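Long-range contacts in CarG (Serratia, PDB 4O7J), which probably protects its host against carbapenem antibiotics as an intrinsic resistance protein, and is a structural homologue of lysozyme inhibitors: residues H88-K96 / V107-K115; K96-V107 / S139-Y147. All blocks are in the same frame, centred on the assembly; numbering follows the deposited sequence.

In the fold
Interaction 1 is the buried pairing of strands 88-96 and 107-116, the two middle strands of a four-stranded antiparallel sheet, with its centre about 6 Å from the centre of the chain. Interaction 2 lies at the end of the same hairpin, its centre about 17 Å from the centre of the chain, where the connecting loop meets the loop and 3-10 segment that follow strand 126-135. Lys-96 and Val-107 belong to both. The chemistry changes with place: a backbone ladder with one apolar face and one bearing hydroxyls and a tyrosine ring in interaction 1, a lysine and a glutamine amide gripping loop carbonyls in the partly buried interaction 2. Tyr-147 joins them directly, its OH hydrogen-bonded to Val-92 O.

Interaction 1: residues H88-K96 / V107-K115; sequences HYYLVTARK and VSLTIYRFK
Val-92 and Ile-111 lie side by side across the beta hairpin, a non-hydrogen-bonded pair whose side chains point the same way; Ile-111 CD1 sits 3.6 Å from both CG1 and CG2 of Val-92. The strands, the middle two of a four-stranded antiparallel sheet, make 159° between the axes of the two segments. Leu-91 with Tyr-112, Thr-93 with Thr-110 and Arg-95 with Ser-108 are the hydrogen-bonded pairs, and each is closed by two N-H...O bonds. The first is unequal: Tyr-112 N reaches Leu-91 O at 2.7 Å, whereas the return bond from Leu-91 N to Tyr-112 O is longer and more bent (143° at the hydrogen).

Tyr-112 can be followed outward. Its CB rests 3.5 Å from Leu-91 O and also touches Leu-91 CB. With CG anti to its own carbonyl carbon (chi1 -65°), the ring runs along the partner strand: CD2 again lies 3.5 Å from Leu-91 O, and CE2 is 3.7 Å from Thr-93 OG1. Both oxygens stand at the ring edge, near its plane. Trp-64 meets this ring edge-to-face.

On the other face of the sheet, Leu-109 CD2 packs 3.7 Å from Ala-94 CB and also touches Val-92 CG1. On the Tyr-112 side, one water donates to Thr-93 O and is also hydrogen-bonded to Ser-108 OG, at 2.8 Å, and to Thr-110 OG1. The six backbone bonds thus set the register, while the apolar face packs under Met-154 and Leu-155 of helix 152-155 and the hydroxyls opposite are satisfied by the water, Asn-80 (Thr-93) and Thr-133 (Thr-110).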
loop_
_atom_site.group_PDB
_atom_site.type_symbol
_atom_site.label_atom_id
_atom_site.label_comp_id
_atom_site.label_asym_id
_atom_site.label_seq_id
_atom_site.Cartn_x
_atom_site.Cartn_y
_atom_site.Cartn_z
ATOM N N HIS A 88 -22.102 -7.786 3.886
ATOM C CA HIS A 88 -21.051 -7.181 4.647
ATOM C C HIS A 88 -19.825 -7.997 4.456
ATOM O O HIS A 88 -19.887 -9.223 4.434
ATOM C CB HIS A 88 -21.353 -7.179 6.142
ATOM C CG HIS A 88 -22.588 -6.429 6.533
ATOM N ND1 HIS A 88 -22.554 -5.147 7.034
ATOM C CD2 HIS A 88 -23.892 -6.806 6.553
ATOM C CE1 HIS A 88 -23.780 -4.757 7.340
ATOM N NE2 HIS A 88 -24.611 -5.746 7.062
ATOM N N TYR A 89 -18.683 -7.318 4.367
ATOM C CA TYR A 89 -17.370 -7.931 4.417
ATOM C C TYR A 89 -16.674 -7.798 5.743
ATOM O O TYR A 89 -16.869 -6.799 6.446
ATOM C CB TYR A 89 -16.469 -7.299 3.362
ATOM C CG TYR A 89 -16.832 -7.698 1.927
ATOM C CD1 TYR A 89 -17.801 -7.022 1.212
ATOM C CD2 TYR A 89 -16.172 -8.692 1.299
ATOM C CE1 TYR A 89 -18.130 -7.397 -0.121
ATOM C CE2 TYR A 89 -16.470 -9.067 -0.001
ATOM C CZ TYR A 89 -17.465 -8.403 -0.709
ATOM O OH TYR A 89 -17.676 -8.830 -2.004
ATOM N N TYR A 90 -15.864 -8.811 6.066
ATOM C CA TYR A 90 -15.133 -8.887 7.337
ATOM C C TYR A 90 -13.730 -9.329 7.059
ATOM O O TYR A 90 -13.493 -10.236 6.247
ATOM C CB TYR A 90 -15.752 -9.885 8.252
ATOM C CG TYR A 90 -17.199 -9.625 8.501
ATOM C CD1 TYR A 90 -17.611 -8.718 9.492
ATOM C CD2 TYR A 90 -18.167 -10.183 7.686
ATOM C CE1 TYR A 90 -18.937 -8.464 9.691
ATOM C CE2 TYR A 90 -19.506 -9.928 7.915
ATOM C CZ TYR A 90 -19.861 -9.067 8.892
ATOM O OH TYR A 90 -21.189 -8.737 9.131
ATOM N N LEU A 91 -12.815 -8.578 7.568
ATOM C CA LEU A 91 -11.411 -8.930 7.500
ATOM C C LEU A 91 -11.022 -9.643 8.793
ATOM O O LEU A 91 -11.277 -9.112 9.874
ATOM C CB LEU A 91 -10.605 -7.675 7.313
ATOM C CG LEU A 91 -9.096 -7.934 7.176
ATOM C CD1 LEU A 91 -8.712 -8.813 5.973
ATOM C CD2 LEU A 91 -8.419 -6.583 7.093
ATOM N N VAL A 92 -10.394 -10.786 8.693
ATOM C CA VAL A 92 -10.061 -11.625 9.820
ATOM C C VAL A 92 -8.581 -11.918 9.853
ATOM O O VAL A 92 -8.018 -12.511 8.917
ATOM C CB VAL A 92 -10.847 -12.916 9.818
ATOM C CG1 VAL A 92 -10.564 -13.677 11.136
ATOM C CG2 VAL A 92 -12.340 -12.594 9.700
ATOM N N THR A 93 -7.940 -11.435 10.915
ATOM C CA THR A 93 -6.511 -11.636 11.119
ATOM C C THR A 93 -6.353 -12.848 12.013
ATOM O O THR A 93 -6.894 -12.864 13.130
ATOM C CB THR A 93 -5.789 -10.397 11.705
ATOM O OG1 THR A 93 -5.914 -9.305 10.790
ATOM C CG2 THR A 93 -4.289 -10.660 11.927
ATOM N N ALA A 94 -5.615 -13.857 11.539
ATOM C CA ALA A 94 -5.229 -14.985 12.404
ATOM C C ALA A 94 -3.799 -14.760 12.871
ATOM O O ALA A 94 -2.862 -14.541 12.027
ATOM C CB ALA A 94 -5.309 -16.239 11.628
ATOM N N ARG A 95 -3.534 -14.871 14.174
ATOM C CA ARG A 95 -2.193 -14.655 14.666
ATOM C C ARG A 95 -1.873 -15.730 15.718
ATOM O O ARG A 95 -2.674 -15.940 16.608
ATOM C CB ARG A 95 -2.083 -13.246 15.316
ATOM C CG ARG A 95 -0.679 -12.908 15.825
ATOM C CD ARG A 95 -0.465 -11.451 16.210
ATOM N NE ARG A 95 -1.237 -11.166 17.410
ATOM C CZ ARG A 95 -0.865 -11.453 18.671
ATOM N NH1 ARG A 95 0.312 -11.994 18.967
ATOM N NH2 ARG A 95 -1.701 -11.176 19.656
ATOM N N LYS A 96 -0.693 -16.338 15.621
ATOM C CA LYS A 96 -0.103 -17.175 16.714
ATOM C C LYS A 96 0.258 -16.300 17.864
ATOM O O LYS A 96 1.007 -15.304 17.709
ATOM C CB LYS A 96 1.070 -17.972 16.207
ATOM C CG LYS A 96 0.695 -18.926 15.082
ATOM C CD LYS A 96 1.752 -19.931 14.729
ATOM C CE LYS A 96 1.967 -20.921 15.860
ATOM N NZ LYS A 96 3.017 -21.840 15.536
ATOM N N VAL A 107 -3.968 -19.654 18.610
ATOM C CA VAL A 107 -4.117 -18.731 17.522
ATOM C C VAL A 107 -5.307 -17.873 17.899
ATOM O O VAL A 107 -6.356 -18.434 18.305
ATOM C CB VAL A 107 -4.376 -19.417 16.129
ATOM C CG1 VAL A 107 -4.658 -18.346 15.082
ATOM C CG2 VAL A 107 -3.258 -20.324 15.696
ATOM N N SER A 108 -5.193 -16.546 17.768
ATOM C CA SER A 108 -6.302 -15.627 17.892
ATOM C C SER A 108 -6.854 -15.217 16.552
ATOM O O SER A 108 -6.095 -15.124 15.567
ATOM C CB SER A 108 -5.946 -14.339 18.645
ATOM O OG SER A 108 -4.957 -13.603 18.037
ATOM N N LEU A 109 -8.161 -14.907 16.544
ATOM C CA LEU A 109 -8.832 -14.413 15.339
ATOM C C LEU A 109 -9.454 -13.123 15.630
ATOM O O LEU A 109 -10.311 -13.066 16.518
ATOM C CB LEU A 109 -9.860 -15.412 14.841
ATOM C CG LEU A 109 -9.389 -16.773 14.331
ATOM C CD1 LEU A 109 -10.533 -17.774 14.396
ATOM C CD2 LEU A 109 -8.759 -16.715 12.930
ATOM N N THR A 110 -8.931 -12.059 14.975
ATOM C CA THR A 110 -9.402 -10.682 15.172
ATOM C C THR A 110 -10.261 -10.378 13.960
ATOM O O THR A 110 -9.824 -10.519 12.813
ATOM C CB THR A 110 -8.293 -9.665 15.309
ATOM O OG1 THR A 110 -7.427 -10.133 16.312
ATOM C CG2 THR A 110 -8.834 -8.290 15.641
ATOM N N ILE A 111 -11.519 -10.068 14.229
ATOM C CA ILE A 111 -12.537 -9.784 13.238
ATOM C C ILE A 111 -12.689 -8.296 13.130
ATOM O O ILE A 111 -13.027 -7.586 14.135
ATOM C CB ILE A 111 -13.912 -10.364 13.699
ATOM C CG1 ILE A 111 -13.822 -11.816 14.187
ATOM C CG2 ILE A 111 -14.972 -10.133 12.638
ATOM C CD1 ILE A 111 -13.424 -12.786 13.141
ATOM N N TYR A 112 -12.513 -7.788 11.910
ATOM C CA TYR A 112 -12.702 -6.363 11.651
ATOM C C TYR A 112 -13.892 -6.158 10.745
ATOM O O TYR A 112 -14.122 -6.937 9.813
ATOM C CB TYR A 112 -11.516 -5.767 10.930
ATOM C CG TYR A 112 -10.225 -5.755 11.681
ATOM C CD1 TYR A 112 -9.935 -4.708 12.582
ATOM C CD2 TYR A 112 -9.348 -6.798 11.599
ATOM C CE1 TYR A 112 -8.750 -4.718 13.307
ATOM C CE2 TYR A 112 -8.173 -6.826 12.311
ATOM C CZ TYR A 112 -7.881 -5.780 13.170
ATOM O OH TYR A 112 -6.731 -5.797 13.853
ATOM N N ARG A 113 -14.651 -5.101 11.029
ATOM C CA ARG A 113 -15.746 -4.736 10.175
ATOM C C ARG A 113 -15.432 -3.363 9.581
ATOM O O ARG A 113 -14.647 -2.545 10.150
ATOM C CB ARG A 113 -17.057 -4.724 11.005
ATOM C CG ARG A 113 -17.072 -3.546 11.938
ATOM C CD ARG A 113 -18.334 -3.361 12.735
ATOM N NE ARG A 113 -18.300 -2.005 13.287
ATOM C CZ ARG A 113 -17.560 -1.626 14.327
ATOM N NH1 ARG A 113 -16.797 -2.507 15.004
ATOM N NH2 ARG A 113 -17.619 -0.341 14.706
ATOM N N PHE A 114 -16.093 -3.064 8.483
ATOM C CA PHE A 114 -15.916 -1.808 7.807
ATOM C C PHE A 114 -16.562 -0.657 8.581
ATOM O O PHE A 114 -17.739 -0.761 8.970
ATOM C CB PHE A 114 -16.475 -1.886 6.439
ATOM C CG PHE A 114 -16.175 -0.697 5.644
ATOM C CD1 PHE A 114 -17.018 0.412 5.665
ATOM C CD2 PHE A 114 -14.996 -0.657 4.908
ATOM C CE1 PHE A 114 -16.685 1.550 4.939
ATOM C CE2 PHE A 114 -14.669 0.440 4.188
ATOM C CZ PHE A 114 -15.512 1.553 4.203
ATOM N N LYS A 115 -15.836 0.432 8.747
ATOM C CA LYS A 115 -16.342 1.600 9.528
ATOM C C LYS A 115 -16.013 2.932 8.854
ATOM O O LYS A 115 -14.850 3.227 8.485
ATOM C CB LYS A 115 -15.800 1.585 10.932
ATOM C CG LYS A 115 -16.265 2.768 11.804
ATOM C CD LYS A 115 -15.793 2.703 13.219
ATOM C CE LYS A 115 -16.621 3.665 14.072
ATOM N NZ LYS A 115 -15.891 3.985 15.329
HETATM O O HOH W 1 -18.132 -4.696 7.339
HETATM O O HOH W 2 -5.609 -12.135 15.767
#

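Interaction 2: residues K96-V107 / S139-Y147; sequences KTEEDLFDVGKV and SYQSADEAY
A bend at chi3 of Lys-96 (67°) and another at chi2 of Gln-141 (63°) bring NZ to Gln-141 O and NE2 to Phe-102 O, joining the hairpin loop 97-106 to the residues that lead into the 3-10 segment starting at Ala-143. A single antiparallel beta bridge, Gly-105 with Tyr-140, ties the backbones: Tyr-140 N to Gly-105 O is 2.9 Å, and Gly-105 N returns to Tyr-140 O. Lys-96 NZ is gripped by three carbonyls, Gln-141 O at 3.0 Å across the contact and, in its own loop, Asp-103 O at 2.7 Å and Leu-101 O at 2.8 Å. Each is approached from above the carbonyl plane. These three oxygens would favour the charged form of NZ, and the lysine links the loop to Gln-141.

Beside the bridge, Val-107 splits its branches: CG1 lies 3.7 Å from Ala-146 CB, while CG2 meets the edge of the Tyr-140 ring, one face of which is overlain by Glu-145 C and Ala-146 N. The ring's hydroxyl is hydrogen-bonded to Glu-149. Gln-141 NE2 donates to Phe-102 O, in its amide plane, at 2.8 Å and nearly straight (168°), and one water donates both to that carbonyl oxygen and to Gln-141 OE1.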
loop_
_atom_site.group_PDB
_atom_site.type_symbol
_atom_site.label_atom_id
_atom_site.label_comp_id
_atom_site.label_asym_id
_atom_site.label_seq_id
_atom_site.Cartn_x
_atom_site.Cartn_y
_atom_site.Cartn_z
ATOM N N LYS A 96 -0.693 -16.338 15.621
ATOM C CA LYS A 96 -0.103 -17.175 16.714
ATOM C C LYS A 96 0.258 -16.300 17.864
ATOM O O LYS A 96 1.007 -15.304 17.709
ATOM C CB LYS A 96 1.070 -17.972 16.207
ATOM C CG LYS A 96 0.695 -18.926 15.082
ATOM C CD LYS A 96 1.752 -19.931 14.729
ATOM C CE LYS A 96 1.967 -20.921 15.860
ATOM N NZ LYS A 96 3.017 -21.840 15.536
ATOM N N THR A 97 -0.284 -16.589 19.047
ATOM C CA THR A 97 -0.147 -15.666 20.188
ATOM C C THR A 97 0.976 -15.990 21.196
ATOM O O THR A 97 1.336 -15.150 21.988
ATOM C CB THR A 97 -1.481 -15.517 20.946
ATOM O OG1 THR A 97 -1.872 -16.778 21.421
ATOM C CG2 THR A 97 -2.595 -14.971 20.000
ATOM N N GLU A 98 1.519 -17.201 21.160
ATOM C CA GLU A 98 2.444 -17.622 22.217
ATOM C C GLU A 98 3.809 -17.028 21.913
ATOM O O GLU A 98 4.082 -16.727 20.786
ATOM C CB GLU A 98 2.513 -19.123 22.298
ATOM C CG GLU A 98 1.118 -19.788 22.439
ATOM C CD GLU A 98 1.149 -21.137 23.123
ATOM O OE1 GLU A 98 2.190 -21.354 23.832
ATOM O OE2 GLU A 98 0.139 -21.951 22.983
ATOM N N GLU A 99 4.664 -16.888 22.911
ATOM C CA GLU A 99 6.074 -16.448 22.645
ATOM C C GLU A 99 6.794 -17.459 21.746
ATOM O O GLU A 99 7.540 -17.121 20.820
ATOM C CB GLU A 99 6.798 -16.285 23.985
ATOM C CG GLU A 99 8.266 -15.785 23.880
ATOM C CD GLU A 99 9.241 -16.811 23.290
ATOM O OE1 GLU A 99 9.135 -18.001 23.699
ATOM O OE2 GLU A 99 10.080 -16.463 22.365
ATOM N N ASP A 100 6.563 -18.717 22.002
ATOM C CA ASP A 100 7.172 -19.814 21.197
ATOM C C ASP A 100 6.331 -20.016 19.938
ATOM O O ASP A 100 5.537 -20.968 19.858
ATOM C CB ASP A 100 7.227 -21.105 22.053
ATOM C CG ASP A 100 7.818 -22.320 21.317
ATOM O OD1 ASP A 100 8.639 -22.143 20.404
ATOM O OD2 ASP A 100 7.451 -23.479 21.690
ATOM N N LEU A 101 6.652 -19.242 18.941
ATOM C CA LEU A 101 5.974 -19.198 17.677
ATOM C C LEU A 101 6.233 -20.413 16.798
ATOM O O LEU A 101 5.525 -20.648 15.780
ATOM C CB LEU A 101 6.383 -17.927 16.912
ATOM C CG LEU A 101 5.937 -16.609 17.588
ATOM C CD1 LEU A 101 6.526 -15.427 16.846
ATOM C CD2 LEU A 101 4.400 -16.514 17.603
ATOM N N PHE A 102 7.299 -21.135 17.091
ATOM C CA PHE A 102 7.644 -22.294 16.291
ATOM C C PHE A 102 6.741 -23.497 16.577
ATOM O O PHE A 102 6.497 -24.329 15.699
ATOM C CB PHE A 102 9.085 -22.667 16.534
ATOM C CG PHE A 102 9.583 -23.823 15.705
ATOM C CD1 PHE A 102 9.988 -23.620 14.383
ATOM C CD2 PHE A 102 9.585 -25.105 16.223
ATOM C CE1 PHE A 102 10.407 -24.680 13.597
ATOM C CE2 PHE A 102 10.013 -26.179 15.426
ATOM C CZ PHE A 102 10.460 -25.942 14.144
ATOM N N ASP A 103 6.308 -23.658 17.797
ATOM C CA ASP A 103 5.576 -24.878 18.114
ATOM C C ASP A 103 4.089 -24.652 17.802
ATOM O O ASP A 103 3.617 -23.496 17.635
ATOM C CB ASP A 103 5.744 -25.288 19.566
ATOM C CG ASP A 103 7.141 -25.967 19.823
ATOM O OD1 ASP A 103 7.468 -26.991 19.134
ATOM O OD2 ASP A 103 7.857 -25.438 20.703
ATOM N N VAL A 104 3.382 -25.767 17.777
ATOM C CA VAL A 104 1.918 -25.767 17.608
ATOM C C VAL A 104 1.423 -25.037 18.792
ATOM O O VAL A 104 1.899 -25.265 19.893
ATOM C CB VAL A 104 1.371 -27.184 17.582
ATOM C CG1 VAL A 104 -0.161 -27.217 17.756
ATOM C CG2 VAL A 104 1.824 -27.880 16.339
ATOM N N GLY A 105 0.493 -24.131 18.601
ATOM C CA GLY A 105 0.087 -23.241 19.701
ATOM C C GLY A 105 -1.221 -22.484 19.442
ATOM O O GLY A 105 -1.871 -22.671 18.409
ATOM N N LYS A 106 -1.568 -21.631 20.382
ATOM C CA LYS A 106 -2.820 -20.894 20.305
ATOM C C LYS A 106 -2.813 -19.843 19.216
ATOM O O LYS A 106 -1.762 -19.293 18.867
ATOM C CB LYS A 106 -3.159 -20.161 21.628
ATOM C CG LYS A 106 -3.608 -21.075 22.750
ATOM C CD LYS A 106 -4.039 -20.171 23.918
ATOM C CE LYS A 106 -4.151 -20.952 25.199
ATOM N NZ LYS A 106 -5.383 -21.771 25.200
ATOM N N VAL A 107 -3.968 -19.654 18.610
ATOM C CA VAL A 107 -4.117 -18.731 17.522
ATOM C C VAL A 107 -5.307 -17.873 17.899
ATOM O O VAL A 107 -6.356 -18.434 18.305
ATOM C CB VAL A 107 -4.376 -19.417 16.129
ATOM C CG1 VAL A 107 -4.658 -18.346 15.082
ATOM C CG2 VAL A 107 -3.258 -20.324 15.696
ATOM N N SER A 139 -5.224 -25.726 18.869
ATOM C CA SER A 139 -3.892 -25.199 18.649
ATOM C C SER A 139 -3.367 -25.687 17.271
ATOM O O SER A 139 -3.746 -26.773 16.790
ATOM C CB SER A 139 -2.991 -25.619 19.793
ATOM O OG SER A 139 -2.819 -27.019 19.729
ATOM N N TYR A 140 -2.578 -24.839 16.598
ATOM C CA TYR A 140 -2.206 -25.054 15.184
ATOM C C TYR A 140 -0.750 -24.696 14.971
ATOM O O TYR A 140 -0.216 -23.826 15.650
ATOM C CB TYR A 140 -3.035 -24.151 14.231
ATOM C CG TYR A 140 -4.527 -24.418 14.218
ATOM C CD1 TYR A 140 -5.051 -25.515 13.536
ATOM C CD2 TYR A 140 -5.386 -23.620 14.917
ATOM C CE1 TYR A 140 -6.437 -25.764 13.484
ATOM C CE2 TYR A 140 -6.752 -23.843 14.874
ATOM C CZ TYR A 140 -7.263 -24.930 14.186
ATOM O OH TYR A 140 -8.608 -25.123 14.189
ATOM N N GLN A 141 -0.156 -25.312 13.981
ATOM C CA GLN A 141 1.168 -24.982 13.537
ATOM C C GLN A 141 1.180 -23.635 12.731
ATOM O O GLN A 141 2.103 -22.867 12.912
ATOM C CB GLN A 141 1.728 -26.071 12.659
ATOM C CG GLN A 141 3.138 -25.824 12.137
ATOM C CD GLN A 141 4.145 -25.747 13.234
ATOM O OE1 GLN A 141 4.319 -26.736 13.932
ATOM N NE2 GLN A 141 4.846 -24.570 13.409
ATOM N N SER A 142 0.210 -23.444 11.854
ATOM C CA SER A 142 0.187 -22.283 10.972
ATOM C C SER A 142 -1.088 -21.522 11.218
ATOM O O SER A 142 -2.174 -22.116 11.451
ATOM C CB SER A 142 0.291 -22.756 9.490
ATOM O OG SER A 142 0.483 -21.643 8.625
ATOM N N ALA A 143 -0.986 -20.193 11.308
ATOM C CA ALA A 143 -2.134 -19.359 11.718
ATOM C C ALA A 143 -3.329 -19.496 10.793
ATOM O O ALA A 143 -4.464 -19.507 11.262
ATOM C CB ALA A 143 -1.721 -17.876 11.817
ATOM N N ASP A 144 -3.076 -19.695 9.502
ATOM C CA ASP A 144 -4.134 -19.828 8.510
ATOM C C ASP A 144 -4.989 -21.110 8.739
ATOM O O ASP A 144 -6.140 -21.156 8.287
ATOM C CB ASP A 144 -3.569 -19.866 7.096
ATOM C CG ASP A 144 -2.511 -20.907 6.952
ATOM O OD1 ASP A 144 -1.509 -20.779 7.680
ATOM O OD2 ASP A 144 -2.697 -21.858 6.184
ATOM N N GLU A 145 -4.447 -22.072 9.467
ATOM C CA GLU A 145 -5.249 -23.244 9.766
ATOM C C GLU A 145 -6.505 -22.928 10.618
ATOM O O GLU A 145 -7.468 -23.632 10.531
ATOM C CB GLU A 145 -4.413 -24.329 10.385
ATOM C CG GLU A 145 -3.363 -24.992 9.515
ATOM C CD GLU A 145 -2.589 -25.957 10.402
ATOM O OE1 GLU A 145 -1.550 -25.573 10.899
ATOM O OE2 GLU A 145 -3.161 -27.025 10.730
ATOM N N ALA A 146 -6.442 -21.891 11.442
ATOM C CA ALA A 146 -7.524 -21.518 12.320
ATOM C C ALA A 146 -8.734 -20.970 11.547
ATOM O O ALA A 146 -9.802 -20.858 12.079
ATOM C CB ALA A 146 -7.072 -20.505 13.355
ATOM N N TYR A 147 -8.565 -20.633 10.276
ATOM C CA TYR A 147 -9.715 -20.067 9.488
ATOM C C TYR A 147 -10.771 -21.174 9.288
ATOM O O TYR A 147 -11.924 -20.891 8.987
ATOM C CB TYR A 147 -9.291 -19.545 8.108
ATOM C CG TYR A 147 -8.522 -18.260 8.168
ATOM C CD1 TYR A 147 -9.056 -17.154 8.785
ATOM C CD2 TYR A 147 -7.293 -18.135 7.610
ATOM C CE1 TYR A 147 -8.359 -16.005 8.932
ATOM C CE2 TYR A 147 -6.604 -16.972 7.713
ATOM C CZ TYR A 147 -7.148 -15.888 8.374
ATOM O OH TYR A 147 -6.446 -14.713 8.398
HETATM O O HOH W 3 6.601 -27.202 15.480
#